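Local atomic coordinates of alginate lyase, family PL7 (Zobellia galactanivorans, PDB entry 3ZPY), a protein that probably cleaves the polysaccharide alginate by beta-elimination, the present chain being the catalytic PL7 domain of a longer protein. Residues Trp101-Asn106 with Val238-Leu243; Ala5-Ile10 with Phe51-Glu56; Thr180-Lys185 with Phe196-Ser201. All blocks are in the same frame, centred on the assembly; numbering follows the deposited sequence. Where two conformers were deposited one is given.

Contact 1. Residues Trp101-Asn106 with Val238-Leu243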
# COMPACT_ATOMS: atom_id res chain seq x y z
N TRP A 101 -11.09 -3.51 -0.69
CA TRP A 101 -10.33 -4.57 -0.01
C TRP A 101 -10.68 -4.59 1.42
O TRP A 101 -11.00 -3.56 2.03
CB TRP A 101 -8.81 -4.36 -0.21
CG TRP A 101 -8.10 -3.22 0.44
CD1 TRP A 101 -7.07 -3.38 1.38
CD2 TRP A 101 -8.25 -1.79 0.26
NE1 TRP A 101 -6.59 -2.19 1.77
CE2 TRP A 101 -7.25 -1.16 1.13
CE3 TRP A 101 -9.03 -0.99 -0.54
CZ2 TRP A 101 -7.11 0.25 1.17
CZ3 TRP A 101 -8.89 0.40 -0.48
CH2 TRP A 101 -7.97 1.00 0.39
N THR A 102 -10.60 -5.76 2.00
CA THR A 102 -10.90 -5.96 3.40
C THR A 102 -9.55 -6.11 4.06
O THR A 102 -8.74 -6.97 3.66
CB THR A 102 -11.81 -7.22 3.55
OG1 THR A 102 -13.03 -6.96 2.88
CG2 THR A 102 -12.08 -7.56 5.05
N VAL A 103 -9.37 -5.37 5.09
CA VAL A 103 -7.94 -5.25 5.64
C VAL A 103 -7.96 -5.31 7.16
O VAL A 103 -8.92 -4.89 7.83
CB VAL A 103 -7.32 -3.89 5.16
CG1 VAL A 103 -7.96 -2.65 5.85
CG2 VAL A 103 -5.79 -3.87 5.37
N GLN A 104 -6.83 -5.81 7.69
CA GLN A 104 -6.40 -5.46 9.05
C GLN A 104 -4.94 -5.09 9.07
O GLN A 104 -4.18 -5.47 8.16
CB GLN A 104 -6.56 -6.62 10.00
CG GLN A 104 -7.96 -7.28 10.09
CD GLN A 104 -8.05 -8.16 11.28
OE1 GLN A 104 -6.98 -8.46 11.93
NE2 GLN A 104 -9.24 -8.61 11.63
N VAL A 105 -4.61 -4.28 10.06
CA VAL A 105 -3.19 -4.01 10.33
C VAL A 105 -2.97 -4.71 11.68
O VAL A 105 -3.69 -4.38 12.65
CB VAL A 105 -2.80 -2.53 10.30
CG1 VAL A 105 -1.32 -2.40 10.67
CG2 VAL A 105 -3.19 -1.91 8.96
N ASN A 106 -1.97 -5.61 11.75
CA ASN A 106 -1.73 -6.34 12.92
C ASN A 106 -0.50 -5.87 13.72
O ASN A 106 -0.33 -6.30 14.83
CB ASN A 106 -1.54 -7.81 12.54
CG ASN A 106 -2.79 -8.38 11.83
OD1 ASN A 106 -3.88 -8.41 12.43
ND2 ASN A 106 -2.68 -8.66 10.54
N VAL A 238 0.30 -6.25 7.50
CA VAL A 238 -0.99 -5.91 6.90
C VAL A 238 -1.53 -7.22 6.33
O VAL A 238 -0.80 -8.05 5.76
CB VAL A 238 -0.88 -4.89 5.76
CG1 VAL A 238 -2.21 -4.70 5.09
CG2 VAL A 238 -0.27 -3.58 6.23
N ARG A 239 -2.82 -7.49 6.51
CA ARG A 239 -3.41 -8.66 5.89
C ARG A 239 -4.70 -8.24 5.12
O ARG A 239 -5.46 -7.39 5.59
CB ARG A 239 -3.62 -9.77 6.92
CG ARG A 239 -4.61 -9.50 8.04
CD ARG A 239 -4.65 -10.69 8.98
NE ARG A 239 -5.55 -10.53 10.07
CZ ARG A 239 -5.73 -11.45 11.00
NH1 ARG A 239 -5.11 -12.63 10.90
NH2 ARG A 239 -6.45 -11.11 12.06
N ILE A 240 -4.89 -8.85 3.93
CA ILE A 240 -5.94 -8.42 2.99
C ILE A 240 -6.73 -9.64 2.51
O ILE A 240 -6.16 -10.74 2.26
CB ILE A 240 -5.30 -7.63 1.79
CG1 ILE A 240 -4.52 -6.44 2.33
CG2 ILE A 240 -6.31 -7.27 0.73
CD1 ILE A 240 -3.63 -5.66 1.34
N LYS A 241 -8.01 -9.39 2.29
CA LYS A 241 -8.83 -10.35 1.53
C LYS A 241 -9.88 -9.58 0.75
O LYS A 241 -10.01 -8.36 0.90
CB LYS A 241 -9.53 -11.37 2.45
CG LYS A 241 -10.47 -10.84 3.48
CD LYS A 241 -10.90 -11.98 4.43
CE LYS A 241 -11.85 -11.43 5.43
NZ LYS A 241 -12.42 -12.54 6.27
N ASN A 242 -10.69 -10.25 -0.09
CA ASN A 242 -11.80 -9.66 -0.79
C ASN A 242 -11.37 -8.42 -1.59
O ASN A 242 -11.99 -7.33 -1.45
CB ASN A 242 -12.93 -9.26 0.22
CG ASN A 242 -13.49 -10.41 0.94
OD1 ASN A 242 -13.29 -11.54 0.56
ND2 ASN A 242 -14.01 -10.10 2.13
N LEU A 243 -10.29 -8.55 -2.36
CA LEU A 243 -9.70 -7.47 -3.15
C LEU A 243 -10.36 -7.46 -4.52
O LEU A 243 -10.40 -8.48 -5.21
CB LEU A 243 -8.21 -7.80 -3.33
CG LEU A 243 -7.44 -6.79 -4.24
CD1 LEU A 243 -7.44 -5.33 -3.79
CD2 LEU A 243 -6.00 -7.27 -4.36
O HOH W 1 -13.56 -5.84 0.36
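Trp101 opens the pairing with Val238-Leu243 by setting its CB 3.9 Å from Ile240 CG2, and the same methyl lies at the rim of the indole, near its plane. Leu243 CD1 touches CB as well. At Thr102 the backbone N and O both bond to Lys241, each at 2.9 Å. Thr102 OG1 accepts from a water that also donates to Asn242 O, takes a weak bond from Asn242 ND2, and has Asn183 as a further partner; the aliphatic chain of Lys241 runs past the threonine CB and CG2 on its way to Glu56. Val103 turns to the opposite face from Thr102, where Ile240 and Val238 also lie: CG2, anti to the backbone N, rests 3.7 Å from Val238 CG1. Gln104 makes the side-chain polar link to Arg239, beside the two backbone bonds the pair also shares. Its OE1 receives Arg239 NH2 at 2.7 Å and, more weakly, Arg239 NE at 3.1 Å. The oxygen lies close to the guanidinium plane, but NH2 stands above the amide plane, away from a lone-pair direction; the two flat groups are turned 63° apart. Thr181 holds the glutamine NE2 and Tyr59 the arginine NH1, which should fix both rotations. Val105 CG2 then meets Val238 CG2 at 4.3 Å. With Trp101, Val103 and Val105 packed on Phe121 of the facing sheet and Thr102, Gln104, Arg239 and Lys241 on the other face, this is an antiparallel strand pair in the beta-sandwich jelly roll of PL7 lyases.

Contact 2. Residues Ala5-Ile10 with Phe51-Glu56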
# COMPACT_ATOMS: atom_id res chain seq x y z
N ALA A 5 -1.48 -16.11 -4.27
CA ALA A 5 -2.14 -15.58 -5.45
C ALA A 5 -3.51 -16.22 -5.68
O ALA A 5 -4.48 -15.55 -6.02
CB ALA A 5 -1.22 -15.75 -6.67
N SER A 6 -3.59 -17.52 -5.41
CA SER A 6 -4.89 -18.26 -5.55
C SER A 6 -5.92 -17.78 -4.48
O SER A 6 -7.07 -17.50 -4.80
CB SER A 6 -4.61 -19.77 -5.40
OG SER A 6 -4.02 -20.27 -6.56
N VAL A 7 -5.48 -17.64 -3.21
CA VAL A 7 -6.38 -17.21 -2.15
C VAL A 7 -6.92 -15.80 -2.45
O VAL A 7 -8.11 -15.52 -2.24
CB VAL A 7 -5.68 -17.31 -0.77
CG1 VAL A 7 -6.47 -16.54 0.27
CG2 VAL A 7 -5.40 -18.78 -0.42
N LEU A 8 -6.04 -14.87 -2.93
CA LEU A 8 -6.44 -13.50 -3.13
C LEU A 8 -7.13 -13.31 -4.49
O LEU A 8 -7.80 -12.28 -4.73
CB LEU A 8 -5.22 -12.61 -2.98
CG LEU A 8 -5.48 -11.14 -2.69
CD1 LEU A 8 -6.28 -10.82 -1.42
CD2 LEU A 8 -4.09 -10.40 -2.63
N GLY A 9 -6.97 -14.29 -5.38
CA GLY A 9 -7.57 -14.19 -6.74
C GLY A 9 -6.86 -13.24 -7.67
O GLY A 9 -7.51 -12.53 -8.45
N ILE A 10 -5.55 -13.18 -7.59
CA ILE A 10 -4.73 -12.20 -8.40
C ILE A 10 -3.95 -12.99 -9.44
O ILE A 10 -3.69 -14.17 -9.28
CB ILE A 10 -3.77 -11.32 -7.53
CG1 ILE A 10 -2.79 -12.20 -6.69
CG2 ILE A 10 -4.61 -10.38 -6.59
CD1 ILE A 10 -1.76 -11.34 -5.97
N PHE A 51 5.35 -12.46 2.32
CA PHE A 51 4.17 -12.53 1.46
C PHE A 51 3.67 -13.95 1.54
O PHE A 51 4.29 -14.87 0.93
CB PHE A 51 4.56 -12.15 -0.01
CG PHE A 51 3.37 -12.16 -0.96
CD1 PHE A 51 2.47 -11.09 -1.01
CD2 PHE A 51 3.18 -13.23 -1.82
CE1 PHE A 51 1.41 -11.10 -1.90
CE2 PHE A 51 2.14 -13.22 -2.72
CZ PHE A 51 1.27 -12.18 -2.77
N TYR A 52 2.52 -14.15 2.25
CA TYR A 52 2.10 -15.50 2.56
C TYR A 52 0.63 -15.51 2.82
O TYR A 52 -0.01 -14.48 2.94
CB TYR A 52 2.95 -16.12 3.71
CG TYR A 52 2.85 -15.39 5.03
CD1 TYR A 52 1.83 -15.75 5.91
CD2 TYR A 52 3.70 -14.33 5.36
CE1 TYR A 52 1.70 -15.11 7.15
CE2 TYR A 52 3.55 -13.62 6.57
CZ TYR A 52 2.54 -14.07 7.45
OH TYR A 52 2.37 -13.43 8.63
N THR A 53 0.11 -16.72 3.00
CA THR A 53 -1.36 -16.84 3.26
C THR A 53 -1.67 -17.87 4.34
O THR A 53 -0.88 -18.84 4.50
CB THR A 53 -2.17 -17.13 1.96
OG1 THR A 53 -3.56 -17.08 2.25
CG2 THR A 53 -1.79 -18.47 1.35
N ASP A 54 -2.84 -17.72 5.00
CA ASP A 54 -3.40 -18.79 5.84
C ASP A 54 -4.65 -19.34 5.27
O ASP A 54 -5.34 -20.08 5.97
CB ASP A 54 -3.64 -18.25 7.28
CG ASP A 54 -4.67 -17.09 7.30
OD1 ASP A 54 -5.21 -16.77 6.20
OD2 ASP A 54 -4.88 -16.51 8.39
N GLY A 55 -4.93 -19.10 3.98
CA GLY A 55 -6.12 -19.58 3.28
C GLY A 55 -7.28 -18.62 3.42
O GLY A 55 -8.29 -18.79 2.72
N GLU A 56 -7.21 -17.63 4.30
CA GLU A 56 -8.26 -16.63 4.38
C GLU A 56 -7.65 -15.29 3.93
O GLU A 56 -8.23 -14.61 3.06
CB GLU A 56 -8.74 -16.50 5.82
CG GLU A 56 -9.71 -15.35 6.06
CD GLU A 56 -10.15 -15.19 7.53
OE1 GLU A 56 -9.79 -16.05 8.39
OE2 GLU A 56 -10.84 -14.16 7.84
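Val7 meets Thr53 tip to tip, both of its methyls gathering round the hydroxyl: CG1 lies 3.6 Å and CG2 3.7 Å from Thr53 OG1. The CG1 branch reaches further, to the carbonyl oxygens of Gly55 and Glu56, so one valine covers the threonine and the turn that follows it. That hydroxyl is already engaged. With OG1 anti to the backbone N (chi1 -173°), it points along the chain and accepts from Gly55 N at 3.0 Å, an ST turn, while it is also hydrogen-bonded to Trp57 O. A valine in its place would keep the bulk facing Val7 but would probably leave Gly55 N and Trp57 O without their mate, setting the turn free to shift. An Asx turn overlaps the first: Asp54 OD1 takes Glu56 N at 2.9 Å, the donor standing 36° out of the carboxylate plane, and Asp54 OD2 is bonded to Tyr59. The turn thus follows strand 51-53, an outermost strand of the seven-stranded sheet in the jelly-roll sandwich, and connects it to strand 58-63. The N-terminal helix 4-8 comes against this margin, with Leu8 resting on Val58 and Leu243. A Schellman motif ends the helix, Ile10 N bonding to Ala5 O at 3.0 Å and Gly9 N weakly to Ser6 O, with Gly9, at positive phi, serving as the C-prime residue. Beyond it, Ile10 CD1 lies at the edge of the Phe51 ring, near its plane, 4.5 Å from Phe51 CZ. Farther round, Phe60 meets the Phe51 ring edge-to-face and Tyr45 meets it with nearly parallel planes.

Contact 3. Residues Thr180-Lys185 with Phe196-Ser201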
# COMPACT_ATOMS: atom_id res chain seq x y z
N THR A 180 -8.42 -5.41 13.53
CA THR A 180 -9.79 -5.03 13.36
C THR A 180 -10.09 -4.97 11.90
O THR A 180 -9.39 -4.28 11.14
CB THR A 180 -10.12 -3.71 14.02
OG1 THR A 180 -9.90 -3.82 15.42
CG2 THR A 180 -11.55 -3.29 13.80
N THR A 181 -11.11 -5.67 11.44
CA THR A 181 -11.42 -5.75 9.99
C THR A 181 -12.12 -4.48 9.57
O THR A 181 -13.13 -4.03 10.17
CB THR A 181 -12.33 -6.97 9.81
OG1 THR A 181 -11.44 -8.04 10.04
CG2 THR A 181 -12.86 -7.04 8.35
N TYR A 182 -11.60 -3.94 8.46
CA TYR A 182 -12.28 -2.78 7.80
C TYR A 182 -12.50 -3.20 6.35
O TYR A 182 -11.57 -3.65 5.66
CB TYR A 182 -11.39 -1.54 7.83
CG TYR A 182 -11.20 -1.07 9.21
CD1 TYR A 182 -12.17 -0.31 9.87
CD2 TYR A 182 -10.00 -1.40 9.91
CE1 TYR A 182 -11.99 0.13 11.16
CE2 TYR A 182 -9.80 -1.02 11.26
CZ TYR A 182 -10.79 -0.23 11.85
OH TYR A 182 -10.61 0.20 13.13
N ASN A 183 -13.72 -2.98 5.90
CA ASN A 183 -14.00 -3.05 4.47
C ASN A 183 -13.78 -1.70 3.80
O ASN A 183 -14.55 -0.74 4.08
CB ASN A 183 -15.44 -3.51 4.20
CG ASN A 183 -15.69 -4.91 4.77
OD1 ASN A 183 -14.88 -5.85 4.51
ND2 ASN A 183 -16.78 -5.09 5.52
N CYS A 184 -12.69 -1.57 3.01
CA CYS A 184 -12.25 -0.26 2.51
C CYS A 184 -12.68 -0.12 1.08
O CYS A 184 -12.69 -1.10 0.32
CB CYS A 184 -10.71 -0.17 2.54
SG CYS A 184 -9.96 -0.47 4.14
N LYS A 185 -13.07 1.10 0.69
CA LYS A 185 -13.43 1.40 -0.69
C LYS A 185 -12.78 2.73 -1.02
O LYS A 185 -13.16 3.76 -0.44
CB LYS A 185 -14.96 1.42 -0.84
CG LYS A 185 -15.42 1.68 -2.28
CD LYS A 185 -16.91 1.44 -2.49
CE LYS A 185 -17.81 2.36 -1.75
NZ LYS A 185 -19.25 2.37 -2.20
N PHE A 196 -14.00 5.21 1.76
CA PHE A 196 -15.06 4.70 2.61
C PHE A 196 -14.45 3.59 3.49
O PHE A 196 -13.63 2.76 3.03
CB PHE A 196 -16.22 4.07 1.80
CG PHE A 196 -16.97 5.05 0.88
CD1 PHE A 196 -16.45 5.39 -0.40
CD2 PHE A 196 -18.25 5.44 1.18
CE1 PHE A 196 -17.13 6.34 -1.19
CE2 PHE A 196 -18.94 6.35 0.41
CZ PHE A 196 -18.39 6.75 -0.78
N MET A 197 -14.92 3.49 4.76
CA MET A 197 -14.47 2.46 5.68
C MET A 197 -15.75 1.91 6.28
O MET A 197 -16.52 2.69 6.86
CB MET A 197 -13.59 3.05 6.78
CG MET A 197 -12.21 3.51 6.34
SD MET A 197 -11.19 2.19 5.59
CE MET A 197 -10.10 1.69 6.94
N ASN A 198 -15.97 0.58 6.12
CA ASN A 198 -17.19 -0.04 6.62
C ASN A 198 -18.44 0.70 6.21
O ASN A 198 -19.38 0.79 6.99
CB ASN A 198 -17.15 -0.26 8.14
CG ASN A 198 -16.11 -1.28 8.53
OD1 ASN A 198 -15.68 -2.03 7.69
ND2 ASN A 198 -15.66 -1.25 9.79
N GLY A 199 -18.38 1.23 4.98
CA GLY A 199 -19.56 1.89 4.37
C GLY A 199 -19.74 3.38 4.62
O GLY A 199 -20.66 4.01 4.09
N SER A 200 -18.90 3.95 5.48
CA SER A 200 -18.99 5.37 5.76
C SER A 200 -17.89 6.14 4.96
O SER A 200 -16.73 5.73 4.97
CB SER A 200 -18.70 5.60 7.28
OG SER A 200 -19.70 5.11 8.19
N SER A 201 -18.30 7.22 4.33
CA SER A 201 -17.25 8.11 3.75
C SER A 201 -16.50 8.79 4.88
O SER A 201 -17.06 9.61 5.63
CB SER A 201 -17.86 9.14 2.84
OG SER A 201 -16.88 10.05 2.42
O HOH W 2 -16.48 0.89 2.86
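Lys185 runs alongside Phe196 in the same direction and folds over one face of the phenyl ring. A bend at chi3 (65°) lays Lys185 CE 3.6 Å from Phe196 CD1, above the plane but offset toward the rim, and carries Lys185 NZ almost onto the ring normal, 4.4 Å from the Phe196 centroid. The ring thus receives a CH-pi and a cation-pi contact from one chain, and two backbone bonds between Lys185 and Phe196 keep the partners in step. Asn198 is set quite differently. Its OD1 accepts Asn183 N at 2.8 Å in a nearly straight bond (168°), much as a carbonyl of the partner strand would in a regular pair. The amide runs almost parallel to the Tyr182 ring, the planes 19° apart, with Asn198 ND2 3.6 Å from Tyr182 CD1 in an oblique approach. Against the Asn183 amide, by contrast, it is steeply turned, that group being directed to Thr102 instead. Asn183 O in return takes Asn198 N at 2.8 Å, and a water donating to the same oxygen accepts from Gly199 N, tying the turn to the neighbouring strand a second time. On the opposite face of the sheet from Lys185 and Phe196, Met197 bends back toward Tyr182 and Cys184; it is modelled in two conformers, so its sulfur and methyl contacts are tentative. Asn198 and Gly199, both at positive phi, occupy the two middle positions of a type I' turn closed by Met197 and Ser200. Asn-Gly is the classic pair for this turn, here linking the last two strands of an antiparallel meander at one side of the jelly-roll sheet.

How the contacts relate
Contact 1 is the middle piece of one seven-stranded sheet, with the centres of contacts 2 and 3 each 11 Å from its own; those two are 21 Å apart, their nearest atoms separated by about 7 Å. A salt bridge from Lys241 NZ to Glu56 OE2 (2.8 Å) joins contact 1 to contact 2. Toward contact 3, probable hydrogen bonds run from Thr102 OG1 to Asn183 OD1 (2.7 Å) and from Gln104 NE2 to Thr181 OG1 (2.8 Å). The sodium ion, held by Thr35, Ala37 and Ile40, lies about 14 Å from the Phe51 side chain. As in other PL7 lyases, the substrate groove probably belongs to the facing sheet.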